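Transcriptional regulator (Bacillus halodurans, PDB 1Z4E) is named a transcriptional regulator but has the GNAT fold and probably works as an acyltransferase, transferring groups other than amino-acyl ones. Local coordinates at residues G68-T73 with E89-H94; V5-A10 with E56-C61; Q105-A110 with R135-L140; D14-V19 with Y34-P39. All blocks are in the same frame, centred on the assembly; numbering follows the deposited sequence.

Interaction 1. Residues G68-T73 with E89-H94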
loop_
_atom_site.group_PDB
_atom_site.type_symbol
_atom_site.label_atom_id
_atom_site.label_comp_id
_atom_site.label_asym_id
_atom_site.label_seq_id
_atom_site.Cartn_x
_atom_site.Cartn_y
_atom_site.Cartn_z
ATOM N N GLY A 68 -20.055 -5.204 6.684
ATOM C CA GLY A 68 -18.812 -5.303 5.943
ATOM C C GLY A 68 -18.023 -4.014 6.029
ATOM O O GLY A 68 -18.590 -2.948 6.253
ATOM N N MET A 69 -16.711 -4.107 5.851
ATOM C CA MET A 69 -15.859 -2.928 5.922
ATOM C C MET A 69 -14.555 -3.142 5.163
ATOM O O MET A 69 -14.165 -4.272 4.872
ATOM C CB MET A 69 -15.520 -2.611 7.395
ATOM C CG MET A 69 -14.635 -3.676 8.073
ATOM S SD MET A 69 -14.316 -3.465 9.879
ATOM C CE MET A 69 -13.068 -2.203 9.833
ATOM N N LEU A 70 -13.888 -2.037 4.847
ATOM C CA LEU A 70 -12.583 -2.075 4.205
ATOM C C LEU A 70 -12.017 -0.670 4.272
ATOM O O LEU A 70 -12.746 0.299 4.518
ATOM C CB LEU A 70 -12.674 -2.532 2.738
ATOM C CG LEU A 70 -13.389 -1.665 1.689
ATOM C CD1 LEU A 70 -12.595 -0.388 1.412
ATOM C CD2 LEU A 70 -13.534 -2.456 0.405
ATOM N N GLN A 71 -10.709 -0.560 4.087
ATOM C CA GLN A 71 -10.075 0.746 4.058
ATOM C C GLN A 71 -9.480 0.845 2.667
ATOM O O GLN A 71 -9.030 -0.157 2.108
ATOM C CB GLN A 71 -8.967 0.866 5.106
ATOM C CG GLN A 71 -8.444 2.304 5.238
ATOM C CD GLN A 71 -7.408 2.472 6.339
ATOM O OE1 GLN A 71 -7.410 1.738 7.326
ATOM N NE2 GLN A 71 -6.533 3.460 6.187
ATOM N N VAL A 72 -9.507 2.037 2.089
ATOM C CA VAL A 72 -8.939 2.226 0.768
ATOM C C VAL A 72 -8.136 3.522 0.788
ATOM O O VAL A 72 -8.575 4.532 1.358
ATOM C CB VAL A 72 -10.041 2.259 -0.319
ATOM C CG1 VAL A 72 -10.969 3.447 -0.097
ATOM C CG2 VAL A 72 -9.405 2.310 -1.710
ATOM N N THR A 73 -6.942 3.473 0.203
ATOM C CA THR A 73 -6.045 4.622 0.157
ATOM C C THR A 73 -5.650 4.912 -1.292
ATOM O O THR A 73 -5.238 4.007 -2.025
ATOM C CB THR A 73 -4.765 4.349 0.970
ATOM O OG1 THR A 73 -3.968 3.374 0.287
ATOM C CG2 THR A 73 -5.110 3.800 2.336
ATOM N N GLU A 89 -7.307 -2.378 1.937
ATOM C CA GLU A 89 -6.748 -3.077 3.090
ATOM C C GLU A 89 -7.815 -3.545 4.073
ATOM O O GLU A 89 -8.775 -2.829 4.349
ATOM C CB GLU A 89 -5.762 -2.157 3.819
ATOM C CG GLU A 89 -5.188 -2.712 5.119
ATOM C CD GLU A 89 -4.380 -3.985 4.914
ATOM O OE1 GLU A 89 -3.598 -4.047 3.947
ATOM O OE2 GLU A 89 -4.520 -4.919 5.734
ATOM N N GLY A 90 -7.637 -4.763 4.580
ATOM C CA GLY A 90 -8.551 -5.321 5.561
ATOM C C GLY A 90 -10.021 -5.387 5.200
ATOM O O GLY A 90 -10.860 -4.798 5.879
ATOM N N VAL A 91 -10.336 -6.100 4.126
ATOM C CA VAL A 91 -11.718 -6.260 3.715
ATOM C C VAL A 91 -12.293 -7.319 4.650
ATOM O O VAL A 91 -11.800 -8.445 4.697
ATOM C CB VAL A 91 -11.818 -6.756 2.261
ATOM C CG1 VAL A 91 -13.280 -6.985 1.888
ATOM C CG2 VAL A 91 -11.199 -5.729 1.324
ATOM N N ARG A 92 -13.316 -6.952 5.409
ATOM C CA ARG A 92 -13.938 -7.889 6.337
ATOM C C ARG A 92 -15.445 -7.948 6.106
ATOM O O ARG A 92 -16.076 -6.934 5.803
ATOM C CB ARG A 92 -13.669 -7.452 7.782
ATOM C CG ARG A 92 -12.190 -7.312 8.157
ATOM C CD ARG A 92 -11.532 -8.664 8.445
ATOM N NE ARG A 92 -10.150 -8.502 8.899
ATOM C CZ ARG A 92 -9.081 -8.539 8.105
ATOM N NH1 ARG A 92 -9.220 -8.740 6.796
ATOM N NH2 ARG A 92 -7.868 -8.377 8.621
ATOM N N THR A 93 -16.013 -9.141 6.239
ATOM C CA THR A 93 -17.452 -9.334 6.099
ATOM C C THR A 93 -17.939 -9.907 7.431
ATOM O O THR A 93 -17.221 -10.673 8.078
ATOM C CB THR A 93 -17.791 -10.323 4.959
ATOM O OG1 THR A 93 -17.387 -9.765 3.703
ATOM C CG2 THR A 93 -19.291 -10.588 4.913
ATOM N N HIS A 94 -19.141 -9.512 7.847
ATOM C CA HIS A 94 -19.739 -9.978 9.099
ATOM C C HIS A 94 -19.711 -11.513 9.135
ATOM O O HIS A 94 -20.069 -12.165 8.154
ATOM C CB HIS A 94 -21.185 -9.474 9.179
ATOM C CG HIS A 94 -21.804 -9.600 10.536
ATOM N ND1 HIS A 94 -21.983 -10.813 11.166
ATOM C CD2 HIS A 94 -22.300 -8.662 11.376
ATOM C CE1 HIS A 94 -22.564 -10.617 12.336
ATOM N NE2 HIS A 94 -22.768 -9.319 12.487
#

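Interaction 2. Residues V5-A10 with E56-C61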
loop_
_atom_site.group_PDB
_atom_site.type_symbol
_atom_site.label_atom_id
_atom_site.label_comp_id
_atom_site.label_asym_id
_atom_site.label_seq_id
_atom_site.Cartn_x
_atom_site.Cartn_y
_atom_site.Cartn_z
ATOM N N VAL A 5 -27.357 -4.198 0.340
ATOM C CA VAL A 5 -26.673 -3.328 1.282
ATOM C C VAL A 5 -26.481 -1.905 0.795
ATOM O O VAL A 5 -26.537 -1.618 -0.401
ATOM C CB VAL A 5 -25.276 -3.879 1.660
ATOM C CG1 VAL A 5 -25.404 -5.291 2.195
ATOM C CG2 VAL A 5 -24.342 -3.835 0.451
ATOM N N THR A 6 -26.262 -1.021 1.760
ATOM C CA THR A 6 -26.000 0.387 1.522
ATOM C C THR A 6 -24.504 0.522 1.788
ATOM O O THR A 6 -24.010 0.039 2.809
ATOM C CB THR A 6 -26.774 1.269 2.522
ATOM O OG1 THR A 6 -28.167 1.248 2.188
ATOM C CG2 THR A 6 -26.262 2.709 2.488
ATOM N N ILE A 7 -23.781 1.158 0.876
ATOM C CA ILE A 7 -22.342 1.326 1.054
ATOM C C ILE A 7 -22.039 2.818 1.141
ATOM O O ILE A 7 -22.531 3.602 0.328
ATOM C CB ILE A 7 -21.575 0.684 -0.123
ATOM C CG1 ILE A 7 -21.867 -0.821 -0.152
ATOM C CG2 ILE A 7 -20.072 0.951 0.002
ATOM C CD1 ILE A 7 -21.298 -1.539 -1.360
ATOM N N ARG A 8 -21.233 3.201 2.129
ATOM C CA ARG A 8 -20.892 4.609 2.357
ATOM C C ARG A 8 -19.628 4.722 3.204
ATOM O O ARG A 8 -19.142 3.726 3.741
ATOM C CB ARG A 8 -22.021 5.297 3.123
ATOM C CG ARG A 8 -22.287 4.623 4.486
ATOM C CD ARG A 8 -23.329 5.373 5.314
ATOM N NE ARG A 8 -23.692 4.636 6.527
ATOM C CZ ARG A 8 -22.922 4.504 7.606
ATOM N NH1 ARG A 8 -21.717 5.063 7.654
ATOM N NH2 ARG A 8 -23.360 3.808 8.645
ATOM N N GLU A 9 -19.102 5.940 3.330
ATOM C CA GLU A 9 -17.924 6.151 4.165
ATOM C C GLU A 9 -18.382 5.964 5.613
ATOM O O GLU A 9 -19.518 6.277 5.956
ATOM C CB GLU A 9 -17.358 7.568 3.985
ATOM C CG GLU A 9 -16.801 7.857 2.601
ATOM C CD GLU A 9 -16.006 9.152 2.559
ATOM O OE1 GLU A 9 -14.921 9.207 3.171
ATOM O OE2 GLU A 9 -16.468 10.117 1.917
ATOM N N ALA A 10 -17.505 5.443 6.459
ATOM C CA ALA A 10 -17.846 5.223 7.858
ATOM C C ALA A 10 -17.829 6.534 8.643
ATOM O O ALA A 10 -17.212 7.511 8.221
ATOM C CB ALA A 10 -16.853 4.232 8.483
ATOM N N GLU A 56 -9.707 6.375 3.200
ATOM C CA GLU A 56 -11.086 6.200 3.631
ATOM C C GLU A 56 -11.459 4.848 4.213
ATOM O O GLU A 56 -10.906 3.807 3.846
ATOM C CB GLU A 56 -12.026 6.469 2.455
ATOM C CG GLU A 56 -11.681 7.710 1.646
ATOM C CD GLU A 56 -12.573 7.881 0.440
ATOM O OE1 GLU A 56 -12.943 6.859 -0.175
ATOM O OE2 GLU A 56 -12.895 9.040 0.098
ATOM N N LEU A 57 -12.423 4.885 5.127
ATOM C CA LEU A 57 -12.962 3.679 5.734
ATOM C C LEU A 57 -14.351 3.580 5.123
ATOM O O LEU A 57 -15.148 4.525 5.198
ATOM C CB LEU A 57 -13.036 3.819 7.255
ATOM C CG LEU A 57 -11.692 3.606 7.952
ATOM C CD1 LEU A 57 -11.751 4.099 9.395
ATOM C CD2 LEU A 57 -11.336 2.118 7.888
ATOM N N ILE A 58 -14.623 2.443 4.500
ATOM C CA ILE A 58 -15.896 2.202 3.832
ATOM C C ILE A 58 -16.641 1.054 4.504
ATOM O O ILE A 58 -16.041 0.024 4.809
ATOM C CB ILE A 58 -15.659 1.803 2.360
ATOM C CG1 ILE A 58 -14.733 2.824 1.684
ATOM C CG2 ILE A 58 -16.981 1.659 1.638
ATOM C CD1 ILE A 58 -15.254 4.260 1.705
ATOM N N VAL A 59 -17.942 1.232 4.728
ATOM C CA VAL A 59 -18.747 0.181 5.345
ATOM C C VAL A 59 -19.960 -0.199 4.497
ATOM O O VAL A 59 -20.510 0.634 3.759
ATOM C CB VAL A 59 -19.263 0.587 6.762
ATOM C CG1 VAL A 59 -18.093 0.696 7.745
ATOM C CG2 VAL A 59 -20.043 1.904 6.692
ATOM N N ALA A 60 -20.341 -1.475 4.591
ATOM C CA ALA A 60 -21.514 -2.021 3.914
ATOM C C ALA A 60 -22.524 -2.108 5.054
ATOM O O ALA A 60 -22.219 -2.656 6.119
ATOM C CB ALA A 60 -21.216 -3.411 3.364
ATOM N N CYS A 61 -23.721 -1.579 4.834
ATOM C CA CYS A 61 -24.728 -1.542 5.882
ATOM C C CYS A 61 -26.061 -2.207 5.568
ATOM O O CYS A 61 -26.529 -2.187 4.430
ATOM C CB CYS A 61 -25.006 -0.082 6.250
ATOM S SG CYS A 61 -23.529 0.941 6.420
HETATM O O HOH W 1 -29.095 -0.046 4.533
HETATM O O HOH W 2 -13.561 7.699 5.052
#

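Interaction 3. Residues Q105-A110 with R135-L140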
loop_
_atom_site.group_PDB
_atom_site.type_symbol
_atom_site.label_atom_id
_atom_site.label_comp_id
_atom_site.label_asym_id
_atom_site.label_seq_id
_atom_site.Cartn_x
_atom_site.Cartn_y
_atom_site.Cartn_z
ATOM N N GLN A 105 -19.661 -6.821 -3.378
ATOM C CA GLN A 105 -20.255 -5.499 -3.561
ATOM C C GLN A 105 -19.360 -4.405 -2.985
ATOM O O GLN A 105 -19.161 -3.365 -3.603
ATOM C CB GLN A 105 -21.620 -5.413 -2.876
ATOM C CG GLN A 105 -22.719 -6.175 -3.573
ATOM C CD GLN A 105 -24.033 -6.085 -2.826
ATOM O OE1 GLN A 105 -24.614 -5.010 -2.698
ATOM N NE2 GLN A 105 -24.503 -7.219 -2.317
ATOM N N LEU A 106 -18.823 -4.646 -1.796
ATOM C CA LEU A 106 -17.965 -3.666 -1.144
ATOM C C LEU A 106 -16.702 -3.378 -1.962
ATOM O O LEU A 106 -16.326 -2.220 -2.155
ATOM C CB LEU A 106 -17.605 -4.164 0.263
ATOM C CG LEU A 106 -16.969 -3.197 1.258
ATOM C CD1 LEU A 106 -17.847 -1.954 1.435
ATOM C CD2 LEU A 106 -16.786 -3.925 2.591
ATOM N N VAL A 107 -16.047 -4.425 -2.452
ATOM C CA VAL A 107 -14.835 -4.242 -3.243
ATOM C C VAL A 107 -15.149 -3.602 -4.601
ATOM O O VAL A 107 -14.411 -2.737 -5.071
ATOM C CB VAL A 107 -14.103 -5.585 -3.458
ATOM C CG1 VAL A 107 -12.913 -5.397 -4.388
ATOM C CG2 VAL A 107 -13.652 -6.133 -2.122
ATOM N N CYS A 108 -16.240 -4.021 -5.235
ATOM C CA CYS A 108 -16.612 -3.436 -6.521
ATOM C C CYS A 108 -16.888 -1.940 -6.350
ATOM O O CYS A 108 -16.533 -1.130 -7.204
ATOM C CB CYS A 108 -17.845 -4.145 -7.090
ATOM S SG CYS A 108 -17.479 -5.803 -7.737
ATOM N N TRP A 109 -17.512 -1.579 -5.233
ATOM C CA TRP A 109 -17.820 -0.181 -4.940
ATOM C C TRP A 109 -16.511 0.597 -4.803
ATOM O O TRP A 109 -16.352 1.693 -5.358
ATOM C CB TRP A 109 -18.607 -0.090 -3.630
ATOM C CG TRP A 109 -19.212 1.253 -3.362
ATOM C CD1 TRP A 109 -20.466 1.673 -3.708
ATOM C CD2 TRP A 109 -18.605 2.342 -2.658
ATOM N NE1 TRP A 109 -20.677 2.954 -3.254
ATOM C CE2 TRP A 109 -19.552 3.387 -2.607
ATOM C CE3 TRP A 109 -17.352 2.535 -2.062
ATOM C CZ2 TRP A 109 -19.285 4.611 -1.982
ATOM C CZ3 TRP A 109 -17.087 3.750 -1.441
ATOM C CH2 TRP A 109 -18.051 4.772 -1.406
ATOM N N ALA A 110 -15.570 0.021 -4.063
ATOM C CA ALA A 110 -14.267 0.642 -3.848
ATOM C C ALA A 110 -13.513 0.802 -5.165
ATOM O O ALA A 110 -12.832 1.805 -5.378
ATOM C CB ALA A 110 -13.443 -0.195 -2.870
ATOM N N ARG A 135 -8.966 -16.896 -4.137
ATOM C CA ARG A 135 -10.025 -17.244 -5.081
ATOM C C ARG A 135 -11.032 -16.094 -5.234
ATOM O O ARG A 135 -11.464 -15.769 -6.342
ATOM C CB ARG A 135 -10.741 -18.504 -4.583
ATOM C CG ARG A 135 -11.777 -19.059 -5.530
ATOM C CD ARG A 135 -12.284 -20.421 -5.051
ATOM N NE ARG A 135 -11.192 -21.271 -4.582
ATOM C CZ ARG A 135 -10.922 -21.495 -3.299
ATOM N NH1 ARG A 135 -11.671 -20.940 -2.356
ATOM N NH2 ARG A 135 -9.895 -22.264 -2.956
ATOM N N PHE A 136 -11.411 -15.501 -4.110
ATOM C CA PHE A 136 -12.357 -14.385 -4.091
ATOM C C PHE A 136 -11.883 -13.233 -4.978
ATOM O O PHE A 136 -12.657 -12.673 -5.761
ATOM C CB PHE A 136 -12.519 -13.870 -2.658
ATOM C CG PHE A 136 -13.303 -12.584 -2.553
ATOM C CD1 PHE A 136 -14.692 -12.592 -2.628
ATOM C CD2 PHE A 136 -12.647 -11.368 -2.384
ATOM C CE1 PHE A 136 -15.418 -11.403 -2.531
ATOM C CE2 PHE A 136 -13.362 -10.178 -2.289
ATOM C CZ PHE A 136 -14.751 -10.195 -2.361
ATOM N N TYR A 137 -10.612 -12.875 -4.847
ATOM C CA TYR A 137 -10.053 -11.778 -5.621
ATOM C C TYR A 137 -9.781 -12.111 -7.085
ATOM O O TYR A 137 -9.924 -11.245 -7.955
ATOM C CB TYR A 137 -8.789 -11.261 -4.929
ATOM C CG TYR A 137 -9.132 -10.524 -3.658
ATOM C CD1 TYR A 137 -9.756 -9.281 -3.710
ATOM C CD2 TYR A 137 -8.913 -11.105 -2.404
ATOM C CE1 TYR A 137 -10.161 -8.629 -2.557
ATOM C CE2 TYR A 137 -9.318 -10.457 -1.234
ATOM C CZ TYR A 137 -9.944 -9.220 -1.324
ATOM O OH TYR A 137 -10.388 -8.581 -0.191
ATOM N N GLU A 138 -9.395 -13.355 -7.360
ATOM C CA GLU A 138 -9.143 -13.766 -8.730
ATOM C C GLU A 138 -10.469 -13.737 -9.483
ATOM O O GLU A 138 -10.514 -13.387 -10.662
ATOM C CB GLU A 138 -8.520 -15.167 -8.767
ATOM C CG GLU A 138 -7.077 -15.178 -8.299
ATOM C CD GLU A 138 -6.461 -16.567 -8.318
ATOM O OE1 GLU A 138 -7.176 -17.532 -7.989
ATOM O OE2 GLU A 138 -5.262 -16.687 -8.646
ATOM N N GLN A 139 -11.550 -14.079 -8.784
ATOM C CA GLN A 139 -12.877 -14.068 -9.387
ATOM C C GLN A 139 -13.282 -12.648 -9.789
ATOM O O GLN A 139 -14.063 -12.464 -10.722
ATOM C CB GLN A 139 -13.904 -14.645 -8.407
ATOM C CG GLN A 139 -13.730 -16.134 -8.143
ATOM C CD GLN A 139 -14.598 -16.621 -7.002
ATOM O OE1 GLN A 139 -15.172 -15.823 -6.253
ATOM N NE2 GLN A 139 -14.696 -17.930 -6.857
ATOM N N LEU A 140 -12.754 -11.651 -9.082
ATOM C CA LEU A 140 -13.056 -10.248 -9.383
ATOM C C LEU A 140 -12.212 -9.749 -10.561
ATOM O O LEU A 140 -12.540 -8.753 -11.203
ATOM C CB LEU A 140 -12.798 -9.373 -8.154
ATOM C CG LEU A 140 -13.882 -9.436 -7.075
ATOM C CD1 LEU A 140 -13.409 -8.742 -5.811
ATOM C CD2 LEU A 140 -15.159 -8.789 -7.615
#

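Interaction 4. Residues D14-V19 with Y34-P39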
loop_
_atom_site.group_PDB
_atom_site.type_symbol
_atom_site.label_atom_id
_atom_site.label_comp_id
_atom_site.label_asym_id
_atom_site.label_seq_id
_atom_site.Cartn_x
_atom_site.Cartn_y
_atom_site.Cartn_z
ATOM N N ASP A 14 -19.984 4.221 13.584
ATOM C CA ASP A 14 -19.738 2.852 13.124
ATOM C C ASP A 14 -18.506 2.236 13.775
ATOM O O ASP A 14 -18.290 1.022 13.685
ATOM C CB ASP A 14 -19.502 2.827 11.607
ATOM C CG ASP A 14 -20.592 3.522 10.828
ATOM O OD1 ASP A 14 -21.779 3.275 11.119
ATOM O OD2 ASP A 14 -20.260 4.306 9.913
ATOM N N LEU A 15 -17.701 3.073 14.419
ATOM C CA LEU A 15 -16.448 2.615 15.010
ATOM C C LEU A 15 -16.549 1.407 15.921
ATOM O O LEU A 15 -15.746 0.485 15.811
ATOM C CB LEU A 15 -15.755 3.757 15.755
ATOM C CG LEU A 15 -14.300 3.469 16.151
ATOM C CD1 LEU A 15 -13.483 3.079 14.918
ATOM C CD2 LEU A 15 -13.699 4.705 16.810
ATOM N N GLU A 16 -17.528 1.406 16.819
ATOM C CA GLU A 16 -17.691 0.288 17.744
ATOM C C GLU A 16 -17.903 -1.024 16.986
ATOM O O GLU A 16 -17.268 -2.047 17.296
ATOM C CB GLU A 16 -18.864 0.566 18.697
ATOM C CG GLU A 16 -19.063 -0.466 19.805
ATOM C CD GLU A 16 -19.921 -1.638 19.371
ATOM O OE1 GLU A 16 -20.919 -1.405 18.662
ATOM O OE2 GLU A 16 -19.614 -2.787 19.754
ATOM N N GLN A 17 -18.781 -1.005 15.986
ATOM C CA GLN A 17 -19.035 -2.212 15.212
ATOM C C GLN A 17 -17.839 -2.604 14.352
ATOM O O GLN A 17 -17.561 -3.788 14.193
ATOM C CB GLN A 17 -20.275 -2.047 14.324
ATOM C CG GLN A 17 -21.577 -1.975 15.097
ATOM C CD GLN A 17 -22.778 -1.854 14.184
ATOM O OE1 GLN A 17 -23.102 -2.780 13.434
ATOM N NE2 GLN A 17 -23.446 -0.707 14.236
ATOM N N MET A 18 -17.129 -1.625 13.796
ATOM C CA MET A 18 -15.964 -1.949 12.967
ATOM C C MET A 18 -14.877 -2.643 13.795
ATOM O O MET A 18 -14.315 -3.653 13.362
ATOM C CB MET A 18 -15.390 -0.687 12.298
ATOM C CG MET A 18 -16.262 -0.111 11.162
ATOM S SD MET A 18 -15.406 1.158 10.134
ATOM C CE MET A 18 -15.238 2.469 11.300
ATOM N N VAL A 19 -14.584 -2.108 14.982
ATOM C CA VAL A 19 -13.565 -2.703 15.850
ATOM C C VAL A 19 -13.977 -4.125 16.233
ATOM O O VAL A 19 -13.148 -5.033 16.245
ATOM C CB VAL A 19 -13.353 -1.876 17.145
ATOM C CG1 VAL A 19 -12.335 -2.572 18.059
ATOM C CG2 VAL A 19 -12.863 -0.481 16.791
ATOM N N TYR A 34 -10.705 -5.618 21.197
ATOM C CA TYR A 34 -12.058 -5.107 21.301
ATOM C C TYR A 34 -12.472 -5.059 22.764
ATOM O O TYR A 34 -12.332 -6.043 23.490
ATOM C CB TYR A 34 -13.049 -5.994 20.553
ATOM C CG TYR A 34 -14.486 -5.562 20.764
ATOM C CD1 TYR A 34 -14.989 -4.413 20.150
ATOM C CD2 TYR A 34 -15.336 -6.286 21.602
ATOM C CE1 TYR A 34 -16.308 -3.997 20.363
ATOM C CE2 TYR A 34 -16.652 -5.879 21.823
ATOM C CZ TYR A 34 -17.131 -4.736 21.199
ATOM O OH TYR A 34 -18.432 -4.339 21.407
ATOM N N GLU A 35 -12.967 -3.905 23.190
ATOM C CA GLU A 35 -13.451 -3.740 24.548
ATOM C C GLU A 35 -14.245 -2.439 24.630
ATOM O O GLU A 35 -14.203 -1.618 23.708
ATOM C CB GLU A 35 -12.286 -3.752 25.546
ATOM C CG GLU A 35 -11.293 -2.616 25.426
ATOM C CD GLU A 35 -9.998 -2.909 26.171
ATOM O OE1 GLU A 35 -9.268 -1.954 26.504
ATOM O OE2 GLU A 35 -9.704 -4.101 26.412
ATOM N N LYS A 36 -15.002 -2.285 25.711
ATOM C CA LYS A 36 -15.803 -1.092 25.936
ATOM C C LYS A 36 -15.378 -0.508 27.276
ATOM O O LYS A 36 -15.447 -1.185 28.301
ATOM C CB LYS A 36 -17.291 -1.442 25.995
ATOM C CG LYS A 36 -17.834 -2.151 24.774
ATOM C CD LYS A 36 -19.294 -2.515 24.986
ATOM C CE LYS A 36 -19.866 -3.238 23.791
ATOM N NZ LYS A 36 -21.323 -3.483 23.941
ATOM N N PRO A 37 -14.922 0.754 27.288
ATOM C CA PRO A 37 -14.787 1.646 26.130
ATOM C C PRO A 37 -13.729 1.178 25.128
ATOM O O PRO A 37 -12.838 0.402 25.464
ATOM C CB PRO A 37 -14.425 2.979 26.773
ATOM C CG PRO A 37 -13.607 2.546 27.959
ATOM C CD PRO A 37 -14.437 1.413 28.513
ATOM N N LEU A 38 -13.840 1.657 23.896
ATOM C CA LEU A 38 -12.890 1.299 22.842
ATOM C C LEU A 38 -11.502 1.873 23.133
ATOM O O LEU A 38 -11.380 2.984 23.659
ATOM C CB LEU A 38 -13.381 1.841 21.493
ATOM C CG LEU A 38 -14.738 1.350 20.969
ATOM C CD1 LEU A 38 -15.164 2.195 19.772
ATOM C CD2 LEU A 38 -14.634 -0.123 20.579
ATOM N N PRO A 39 -10.436 1.119 22.806
ATOM C CA PRO A 39 -9.071 1.601 23.043
ATOM C C PRO A 39 -8.851 2.888 22.248
ATOM O O PRO A 39 -9.226 2.968 21.076
ATOM C CB PRO A 39 -8.205 0.450 22.534
ATOM C CG PRO A 39 -9.061 -0.757 22.806
ATOM C CD PRO A 39 -10.428 -0.285 22.356
#

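Interaction 1. Residues G68-T73 with E89-H94
M69 pairs with R92 and Q71 with E89 across two antiparallel strands in the middle of the GNAT sheet, and between these pairs strand 84-93 takes in an extra residue, making a beta bulge. Each pair is bonded in both directions: M69 N to R92 O at 2.9 Å and R92 N to M69 O at 2.9 Å, then Q71 N to E89 O at 3.0 Å and E89 N to Q71 O at 2.8 Å. The bulge falls at G90 and V91, beside L70, and the positive phi of G90 (56°) suits a glycine. GNAT enzymes commonly bulge in this strand, near where acetyl-CoA binds, and a similar use is plausible here. A CA-H...O contact runs from V91 CA to M69 O, 3.4 Å.

Side chains divide between the faces. On the face of M69 and R92, Q71 and E89 find their polar partners beyond the pair: Q71 NE2 bonds N55 OD1 of its own chain and P76 O of the second subunit, and E89 bridges to R85 of that subunit. M69 CG rests on R92 CB at 3.9 Å. On the other face, beneath helix 102-116, L70 and V91 lie side by side, L70 CB 3.8 Å from V91 CG2.

Interaction 2. Residues V5-A10 with E56-C61
T6 with C61 and R8 with V59 form the hydrogen-bonded pairs of two antiparallel strands whose axes approach to 4.6 Å at 155°; I7 and A60, and E9 and I58, are the non-hydrogen-bonded pairs. V59 N reaches R8 O at 2.9 Å and meets it nearly head-on. Past the end of strand 6-9, A10 N still bonds L57 O at 2.8 Å.

Among the side chains, R8 links the two strands and the residues beyond them. Its CG sits between its backbone N and carbonyl carbon (chi1 59°), and the extended chain lays the guanidinium with one face over C61 and V59: NH2 lies 3.6 Å from C61 SG, NH1 3.7 Å from V59 CG2. NH1 also bonds E9 O at 3.0 Å, close to the guanidinium plane, and forms a salt bridge with D14. A leucine here would probably leave the D14 carboxylate without its counter-charge and E9 O without that bond. On the other face I7 CG2 meets I58 CG2 at 3.6 Å, under W109. The carboxylates of E9 and E56 come close, a repulsion probably eased by R113, which pairs with both, while R117 also pairs with E56. A water donates to E9 OE1 at 2.8 Å and accepts from L57 N. This is the outer edge of the GNAT sheet, where the N-terminal strand lies antiparallel to its second strand.

Interaction 3. Residues Q105-A110 with R135-L140
V107 and L140 bring together the two helices that flank the probable acyl-CoA side of this GNAT fold, helix 102-116 and helix 133-140. The axes of the two short segments stay 11.6 Å apart and cross at -48°, so the helices meet through a few apolar side chains and no hydrogen bond joins them. L140 straddles V107 and C108: its CD1 touches V107 CG1 at 3.7 Å, and CD2 comes to 3.8 Å from C108 SG. The second methyl of V107, CG2, meets the F136 ring at its edge, 4.1 Å from CE2, and lies obliquely to the Y137 ring at 4.3 Å from CE1. With CG anti to the backbone N (chi1 171°), F136 sends its ring toward helix 102-116, and its CD2 sits over the centre of the Y137 ring. Y137 also packs on V91, L124 and T126, and on L149 of the second subunit. In GNAT relatives acetyl-CoA enters between the splayed fourth and fifth strands, here 84-93 and 119-127, with its pyrophosphate at the start of the helix equivalent to 102-116; a similar site is probable here.

Interaction 4. Residues D14-V19 with Y34-P39
E16 and Y34 carry the one hydrogen bond between these segments: Y34 OH donates to E16 OE2 at 2.6 Å, arriving nearly along the C-O axis of that oxygen. The carboxylate is turned 58° from the ring, and OE2 lies at the ring's edge, close to its plane. A bend at chi2 (-86°) in E16 brings the acid round to the hydroxyl. K36 adds a more distant positive charge, its NZ 4.6 Å from E16 OE2 and too far for a salt bridge, though it may still favour the ionised acid.

These residues lie on the first helix of the GNAT fold, 15-24, and on the loop that runs from it to helix 40-51. Two helical bonds lie in the segment, M18 N to D14 O at 2.9 Å and V19 N to L15 O at 3.0 Å. D14 OD2 also accepts from T11 N, while the Q17 amide accepts from I66 N and donates to E64 O.

Apolar groups fill the rest. V19 CG1 comes to the Y34 ring edge, 3.8 Å from CD1, and H20 packs on that ring edge-to-face. A phenylalanine in place of Y34 would probably leave E16 OE2 without its hydroxyl donor and the carboxylate freer to turn. L38 CD1 lies against the helix backbone, 3.8 Å from E16 CA.

In the fold
Interactions 1 and 2 share one sheet: strands 55-62 and 65-76 are neighbours in it, G68 O lies 2.8 Å from A60 N in a probable hydrogen bond, and the contact centres are about 9 Å apart. Interaction 3 lies against the same sheet through both its helices, L106 CD2 of 102-116 lying 3.3 Å from M69 N and Y137 OH of 133-140 lying 3.3 Å from V91 CG2. Interaction 4 is tied to interaction 2 by the salt bridge from R8 NH1 to D14 OD2, 2.8 Å. Interactions 3 and 4 do not touch; their centres are about 26 Å apart, on opposite sides of the chain's centre. By analogy with GNAT relatives, interactions 1 and 3 border the probable acyl-CoA site.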